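Local coordinates for putative cell adhesion protein (Bacteroides eggerthii, PDB 4GPV) that probably serves as a fimbrial (pilus) subunit of the FimA-like family, contributing to cell adhesion in a human gut bacterium, at residues 227-232 and 246-250; 251-255 and 291-295; 279-284 and 329-333. All coordinates share one frame; numbering follows the deposited sequence.

Contact 1 (227-232 and 246-250); sequences ALSDAV and FNHFY. With TRS (2-amino-2-hydroxymethyl-propane-1,3-diol), chain C.
With CG beside the backbone N (chi1 -75°), Asp230 turns its carboxylate across the gap to Asn247, whose own CG sits between its backbone N and carbonyl carbon (chi1 75°) and carries the amide out to meet it. Asn247 ND2 donates to the anti lone pair of Asp230 OD2 over 2.7 Å. The bond is nearly straight, 174° at the hydrogen, and OD2 lies in the amide plane although the two flat groups are steeply turned against each other. The same OD2 accepts from the amine N of a bound Tris molecule, also at 2.7 Å, while Tris O3 donates to Asp230 OD1 at 2.6 Å. His248 grips the Tris as well: its N donates to O2, its O shares the amine N with Asp230 OD2, and Tris C2 lies over one imidazole face. Tris probably came from the crystallisation liquor. Two apolar pairs flank the polar centre, Leu228 CD2 with Phe249 CD1 and Val232 CG2 with Phe246 CZ. The Phe249 ring also has Ala227 O at its edge, 3.6 Å from CE1. Strand 229-231 pairs with strand 176-193 in one sheet and strand 247-251 with strand 146-169 in the other, so these side chains bridge two sheets near the surface.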
# COMPACT_ATOMS: atom_id res chain seq x y z
N ALA A 227 -13.75 -0.27 1.37
CA ALA A 227 -12.67 -1.22 1.04
C ALA A 227 -11.73 -1.42 2.23
O ALA A 227 -10.89 -2.33 2.21
CB ALA A 227 -11.88 -0.71 -0.14
N LEU A 228 -11.81 -0.55 3.25
CA LEU A 228 -10.92 -0.62 4.42
C LEU A 228 -11.62 -1.21 5.65
O LEU A 228 -11.19 -1.01 6.79
CB LEU A 228 -10.30 0.74 4.72
CG LEU A 228 -9.42 1.32 3.63
CD1 LEU A 228 -8.90 2.68 4.02
CD2 LEU A 228 -8.30 0.34 3.19
N SER A 229 -12.67 -2.01 5.42
CA SER A 229 -13.38 -2.71 6.48
C SER A 229 -13.73 -4.10 5.98
O SER A 229 -14.48 -4.22 5.02
CB SER A 229 -14.63 -1.93 6.89
OG SER A 229 -15.32 -2.61 7.92
N ASP A 230 -13.22 -5.15 6.64
CA ASP A 230 -13.53 -6.55 6.29
C ASP A 230 -14.34 -7.16 7.42
O ASP A 230 -13.82 -7.28 8.54
CB ASP A 230 -12.25 -7.34 6.03
CG ASP A 230 -11.61 -7.00 4.69
OD1 ASP A 230 -12.36 -6.81 3.70
OD2 ASP A 230 -10.36 -7.09 4.58
N ALA A 231 -15.60 -7.52 7.12
CA ALA A 231 -16.51 -8.05 8.15
C ALA A 231 -16.01 -9.33 8.79
O ALA A 231 -15.42 -10.20 8.12
CB ALA A 231 -17.91 -8.28 7.57
N VAL A 232 -16.27 -9.44 10.10
CA VAL A 232 -15.94 -10.63 10.90
C VAL A 232 -17.23 -11.43 11.15
O VAL A 232 -18.25 -10.89 11.58
CB VAL A 232 -15.24 -10.21 12.23
CG1 VAL A 232 -15.06 -11.39 13.18
CG2 VAL A 232 -13.91 -9.53 11.95
N PHE A 246 -6.05 -13.59 8.76
CA PHE A 246 -7.48 -13.30 8.61
C PHE A 246 -7.75 -12.49 7.33
O PHE A 246 -8.71 -12.76 6.60
CB PHE A 246 -8.02 -12.52 9.83
CG PHE A 246 -9.45 -12.06 9.61
CD1 PHE A 246 -10.50 -12.97 9.57
CD2 PHE A 246 -9.74 -10.71 9.42
CE1 PHE A 246 -11.82 -12.55 9.35
CE2 PHE A 246 -11.06 -10.29 9.16
CZ PHE A 246 -12.09 -11.21 9.13
N ASN A 247 -6.96 -11.43 7.12
CA ASN A 247 -7.12 -10.59 5.92
C ASN A 247 -5.84 -9.80 5.68
O ASN A 247 -4.90 -9.84 6.49
CB ASN A 247 -8.34 -9.64 6.09
CG ASN A 247 -8.12 -8.45 7.03
OD1 ASN A 247 -7.34 -8.50 7.99
ND2 ASN A 247 -8.76 -7.33 6.75
N HIS A 248 -5.85 -9.00 4.62
CA HIS A 248 -4.75 -8.09 4.34
C HIS A 248 -5.33 -6.85 3.68
O HIS A 248 -6.42 -6.91 3.10
CB HIS A 248 -3.68 -8.76 3.46
CG HIS A 248 -4.14 -9.07 2.08
ND1 HIS A 248 -4.77 -10.25 1.78
CD2 HIS A 248 -4.05 -8.32 0.95
CE1 HIS A 248 -5.05 -10.20 0.49
NE2 HIS A 248 -4.64 -9.05 -0.05
N PHE A 249 -4.61 -5.73 3.80
CA PHE A 249 -4.95 -4.48 3.13
C PHE A 249 -3.74 -3.98 2.38
O PHE A 249 -2.61 -4.21 2.82
CB PHE A 249 -5.37 -3.40 4.15
CG PHE A 249 -6.66 -3.65 4.89
CD1 PHE A 249 -7.89 -3.62 4.22
CD2 PHE A 249 -6.67 -3.82 6.27
CE1 PHE A 249 -9.09 -3.82 4.91
CE2 PHE A 249 -7.87 -3.98 6.96
CZ PHE A 249 -9.06 -3.99 6.29
N TYR A 250 -3.97 -3.30 1.27
CA TYR A 250 -2.91 -2.57 0.57
C TYR A 250 -3.06 -1.13 0.95
O TYR A 250 -4.19 -0.63 1.01
CB TYR A 250 -3.03 -2.71 -0.97
CG TYR A 250 -2.99 -4.14 -1.42
CD1 TYR A 250 -1.84 -4.91 -1.26
CD2 TYR A 250 -4.11 -4.74 -1.98
CE1 TYR A 250 -1.81 -6.26 -1.63
CE2 TYR A 250 -4.08 -6.07 -2.40
CZ TYR A 250 -2.94 -6.82 -2.21
OH TYR A 250 -2.96 -8.14 -2.60
C TRS C . -9.26 -7.89 1.16
C1 TRS C . -8.90 -7.34 -0.22
C2 TRS C . -8.30 -9.02 1.54
C3 TRS C . -10.72 -8.35 1.20
N TRS C . -9.10 -6.77 2.16
O1 TRS C . -7.59 -6.80 -0.22
O2 TRS C . -8.41 -9.41 2.90
O3 TRS C . -11.62 -7.25 1.23

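Contact 2 (251-255 and 291-295); sequences TFGND and HTIEP
Ile293 meets 251-255 through both its backbone and one branch of its side chain. Its CB lies 3.9 Å from Asn254 N, close against the backbone of that residue. From there CG2, anti to the backbone N, reaches Phe252 O at 3.5 Å and the Thr251 methyl CG2 at 3.9 Å, the Thr251 side chain lying crosswise to that of Ile293. The other branch, CG1 and then CD1, leaves the 251-255 segment, and its tip packs against Phe284; Ala158 and Ile160 of strand 146-169 also touch this side chain. The backbone does the polar work: Asn254 N donates to Ile293 O over 2.9 Å, and Ile293 N returns a bond to Asn254 O over 3.1 Å. Together they make a single antiparallel bridge, a hydrogen-bonded pair between two loops. Gly253 CA adds a CH...O contact to Ile293 O, 3.4 Å away, and a CB at this position would come tight against Pro295 CD. Thr292 CG2 rests 3.4 Å from Asp255 O. The Asn254 amide turns back into its own loop, with ND2 bonded to Thr261 OG1 and Gln259 O. The loops are thus joined by mutual backbone bonds that satisfy buried peptide groups, with a methyl branch filling in beside them and no charged pair taking part.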
# COMPACT_ATOMS: atom_id res chain seq x y z
N THR A 251 -1.95 -0.43 1.17
CA THR A 251 -2.06 0.99 1.53
C THR A 251 -0.84 1.72 1.02
O THR A 251 0.10 1.08 0.57
CB THR A 251 -2.23 1.13 3.07
OG1 THR A 251 -2.59 2.50 3.37
CG2 THR A 251 -0.97 0.75 3.86
N PHE A 252 -0.84 3.03 1.10
CA PHE A 252 0.35 3.75 0.68
C PHE A 252 1.21 4.22 1.89
O PHE A 252 0.79 4.16 3.05
CB PHE A 252 -0.03 4.93 -0.22
CG PHE A 252 -0.57 4.53 -1.57
CD1 PHE A 252 -0.04 3.43 -2.26
CD2 PHE A 252 -1.57 5.27 -2.19
CE1 PHE A 252 -0.55 3.06 -3.52
CE2 PHE A 252 -2.06 4.90 -3.46
CZ PHE A 252 -1.53 3.81 -4.12
N GLY A 253 2.43 4.68 1.58
CA GLY A 253 3.39 5.14 2.57
C GLY A 253 2.81 6.16 3.52
O GLY A 253 2.00 6.99 3.12
N ASN A 254 3.15 6.07 4.79
CA ASN A 254 2.64 7.02 5.78
C ASN A 254 3.58 7.05 6.98
O ASN A 254 3.53 6.14 7.80
CB ASN A 254 1.19 6.68 6.24
CG ASN A 254 0.60 7.73 7.16
OD1 ASN A 254 1.14 8.84 7.34
ND2 ASN A 254 -0.50 7.40 7.79
N ASP A 255 4.36 8.14 7.12
CA ASP A 255 5.31 8.30 8.25
C ASP A 255 4.59 8.72 9.53
O ASP A 255 5.20 8.81 10.61
CB ASP A 255 6.45 9.30 7.90
CG ASP A 255 6.02 10.70 7.47
OD1 ASP A 255 4.87 11.10 7.78
OD2 ASP A 255 6.86 11.42 6.90
N HIS A 291 7.18 0.76 13.88
CA HIS A 291 7.20 0.84 12.43
C HIS A 291 6.18 1.81 11.94
O HIS A 291 5.03 1.76 12.37
CB HIS A 291 6.87 -0.51 11.73
CG HIS A 291 7.75 -1.66 12.10
ND1 HIS A 291 8.90 -1.92 11.41
CD2 HIS A 291 7.59 -2.57 13.08
CE1 HIS A 291 9.42 -3.00 11.99
NE2 HIS A 291 8.66 -3.42 13.00
N THR A 292 6.58 2.64 10.97
CA THR A 292 5.62 3.45 10.24
C THR A 292 5.40 2.70 8.92
O THR A 292 5.98 1.62 8.74
CB THR A 292 6.04 4.92 10.11
OG1 THR A 292 7.29 4.96 9.42
CG2 THR A 292 6.17 5.62 11.46
N ILE A 293 4.59 3.21 8.00
CA ILE A 293 4.35 2.44 6.78
C ILE A 293 5.22 2.94 5.66
O ILE A 293 5.16 4.11 5.31
CB ILE A 293 2.84 2.49 6.37
CG1 ILE A 293 1.90 1.95 7.47
CG2 ILE A 293 2.59 1.84 5.01
CD1 ILE A 293 2.07 0.44 7.83
N GLU A 294 5.98 2.02 5.04
CA GLU A 294 6.84 2.32 3.90
C GLU A 294 6.38 1.59 2.67
O GLU A 294 5.98 0.43 2.80
CB GLU A 294 8.28 1.87 4.18
CG GLU A 294 9.00 2.55 5.31
CD GLU A 294 10.42 2.01 5.33
OE1 GLU A 294 11.18 2.28 4.37
OE2 GLU A 294 10.71 1.19 6.22
N PRO A 295 6.51 2.18 1.47
CA PRO A 295 6.18 1.43 0.25
C PRO A 295 7.10 0.24 0.10
O PRO A 295 8.24 0.30 0.58
CB PRO A 295 6.47 2.42 -0.90
CG PRO A 295 6.86 3.67 -0.28
CD PRO A 295 7.00 3.54 1.18

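Contact 3 (279-284 and 329-333); sequences FYPILF and IEVTV
Ile329, Ile282 and Val333 give up the most surface here. The Ile329 side chain is set almost perpendicular to that of Tyr280: CG1 lies at the edge of the phenol ring, in its plane, 3.8 Å from Tyr280 CD1. Ile329 CD1 comes equally near the same ring carbon, Tyr280 CD1, and reaches on to Pro281 CD. The ring's hydroxyl is engaged apart from this apolar end, bonding to Gly314 O. Strands 279-283 and 329-333 run in roughly the same direction, 32° apart, with axes 8.4 Å from each other and no hydrogen bond between them. They belong to different sheets, 274-283 pairing with 262-271 and 329-343 with 297-306, so this is face-to-face packing within a beta-sandwich, in a domain of the transthyretin clan. Ile282 carries the middle. With CG1 anti to the backbone N (chi1 -167°), it places that atom 3.7 Å from Val331 CG1 and 3.8 Å from Val333 CG2. A glycine here would probably leave Val331 CG1 and Val333 CG2 without the isoleucine they pack on and open a gap between the sheets. The other methyl of Val333, CG1, approaches Phe284 CE1 obliquely at 3.9 Å, while Val301 of strand 297-306 touches both Ile282 and Phe284.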
# COMPACT_ATOMS: atom_id res chain seq x y z
N PHE A 279 -12.31 -1.08 20.30
CA PHE A 279 -11.25 -1.41 19.34
C PHE A 279 -10.11 -2.17 19.97
O PHE A 279 -9.79 -1.96 21.13
CB PHE A 279 -10.69 -0.10 18.74
CG PHE A 279 -11.70 0.74 18.00
CD1 PHE A 279 -12.48 1.67 18.68
CD2 PHE A 279 -11.89 0.58 16.64
CE1 PHE A 279 -13.43 2.44 18.00
CE2 PHE A 279 -12.81 1.37 15.95
CZ PHE A 279 -13.61 2.26 16.64
N TYR A 280 -9.45 -3.03 19.17
CA TYR A 280 -8.21 -3.70 19.58
C TYR A 280 -7.20 -3.23 18.54
O TYR A 280 -7.13 -3.80 17.45
CB TYR A 280 -8.38 -5.23 19.60
CG TYR A 280 -9.52 -5.69 20.48
CD1 TYR A 280 -9.33 -5.95 21.83
CD2 TYR A 280 -10.79 -5.93 19.94
CE1 TYR A 280 -10.34 -6.48 22.62
CE2 TYR A 280 -11.83 -6.41 20.74
CZ TYR A 280 -11.61 -6.69 22.08
OH TYR A 280 -12.63 -7.19 22.86
N PRO A 281 -6.54 -2.08 18.78
CA PRO A 281 -5.76 -1.45 17.70
C PRO A 281 -4.24 -1.55 17.80
O PRO A 281 -3.68 -1.85 18.87
CB PRO A 281 -6.16 0.01 17.86
CG PRO A 281 -6.38 0.17 19.36
CD PRO A 281 -6.64 -1.18 19.95
N ILE A 282 -3.59 -1.22 16.69
CA ILE A 282 -2.14 -1.06 16.61
C ILE A 282 -1.85 0.18 15.77
O ILE A 282 -2.30 0.28 14.63
CB ILE A 282 -1.34 -2.31 16.14
CG1 ILE A 282 0.19 -2.13 16.40
CG2 ILE A 282 -1.62 -2.69 14.72
CD1 ILE A 282 0.62 -1.88 18.01
N LEU A 283 -1.11 1.13 16.37
CA LEU A 283 -0.72 2.37 15.68
C LEU A 283 0.60 2.15 15.00
O LEU A 283 1.53 1.68 15.65
CB LEU A 283 -0.59 3.55 16.67
CG LEU A 283 -1.84 4.33 17.01
CD1 LEU A 283 -2.74 3.52 17.85
CD2 LEU A 283 -1.47 5.56 17.79
N PHE A 284 0.69 2.51 13.71
CA PHE A 284 1.94 2.41 12.95
C PHE A 284 2.74 3.68 13.18
O PHE A 284 2.83 4.58 12.32
CB PHE A 284 1.69 2.16 11.46
CG PHE A 284 1.29 0.73 11.22
CD1 PHE A 284 2.26 -0.26 11.10
CD2 PHE A 284 -0.05 0.36 11.19
CE1 PHE A 284 1.89 -1.60 10.89
CE2 PHE A 284 -0.42 -0.98 10.97
CZ PHE A 284 0.55 -1.94 10.85
N ILE A 329 -4.42 -7.05 25.47
CA ILE A 329 -4.02 -6.96 24.06
C ILE A 329 -2.51 -7.09 23.98
O ILE A 329 -1.79 -6.32 24.61
CB ILE A 329 -4.50 -5.63 23.38
CG1 ILE A 329 -6.01 -5.38 23.60
CG2 ILE A 329 -4.16 -5.63 21.88
CD1 ILE A 329 -6.51 -3.93 23.26
N GLU A 330 -2.02 -8.09 23.23
CA GLU A 330 -0.60 -8.31 22.97
C GLU A 330 -0.43 -8.21 21.46
O GLU A 330 -1.13 -8.92 20.73
CB GLU A 330 -0.12 -9.68 23.49
CG GLU A 330 1.36 -9.94 23.23
CD GLU A 330 1.74 -11.38 22.91
OE1 GLU A 330 1.38 -12.28 23.70
OE2 GLU A 330 2.44 -11.59 21.90
N VAL A 331 0.47 -7.33 20.99
CA VAL A 331 0.65 -7.13 19.55
C VAL A 331 2.11 -7.24 19.16
O VAL A 331 2.98 -6.66 19.83
CB VAL A 331 0.09 -5.75 19.03
CG1 VAL A 331 0.22 -5.64 17.50
CG2 VAL A 331 -1.37 -5.53 19.43
N THR A 332 2.39 -7.98 18.08
CA THR A 332 3.73 -8.05 17.49
C THR A 332 3.60 -7.56 16.07
O THR A 332 2.62 -7.89 15.39
CB THR A 332 4.41 -9.42 17.54
OG1 THR A 332 3.81 -10.31 16.59
CG2 THR A 332 4.49 -10.01 18.96
N VAL A 333 4.54 -6.72 15.64
CA VAL A 333 4.53 -6.20 14.26
C VAL A 333 5.88 -6.50 13.67
O VAL A 333 6.91 -6.11 14.26
CB VAL A 333 4.19 -4.70 14.10
CG1 VAL A 333 4.16 -4.28 12.61
CG2 VAL A 333 2.87 -4.36 14.77

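In the fold
All three contacts fall within the FimA-like C-terminal domain, their centres about 15 to 17 Å apart. Contact 1 runs directly into contact 2 in sequence, segment 246-250 being followed at once by 251-255, yet the two make no other touch. Contacts 1 and 3 both span the same two sheets and stay separate, their nearest atoms about 8 Å apart. Contacts 2 and 3 do meet: Ile293 CD1 lies 3.3 Å from Phe284 CD1, and Thr292 CG2 lies 3.6 Å from Phe284 O. Their segments alternate along the chain, and these touches set the loop bridge against the end of the 279-284 segment. The bound Tris sits at the polar centre of contact 1.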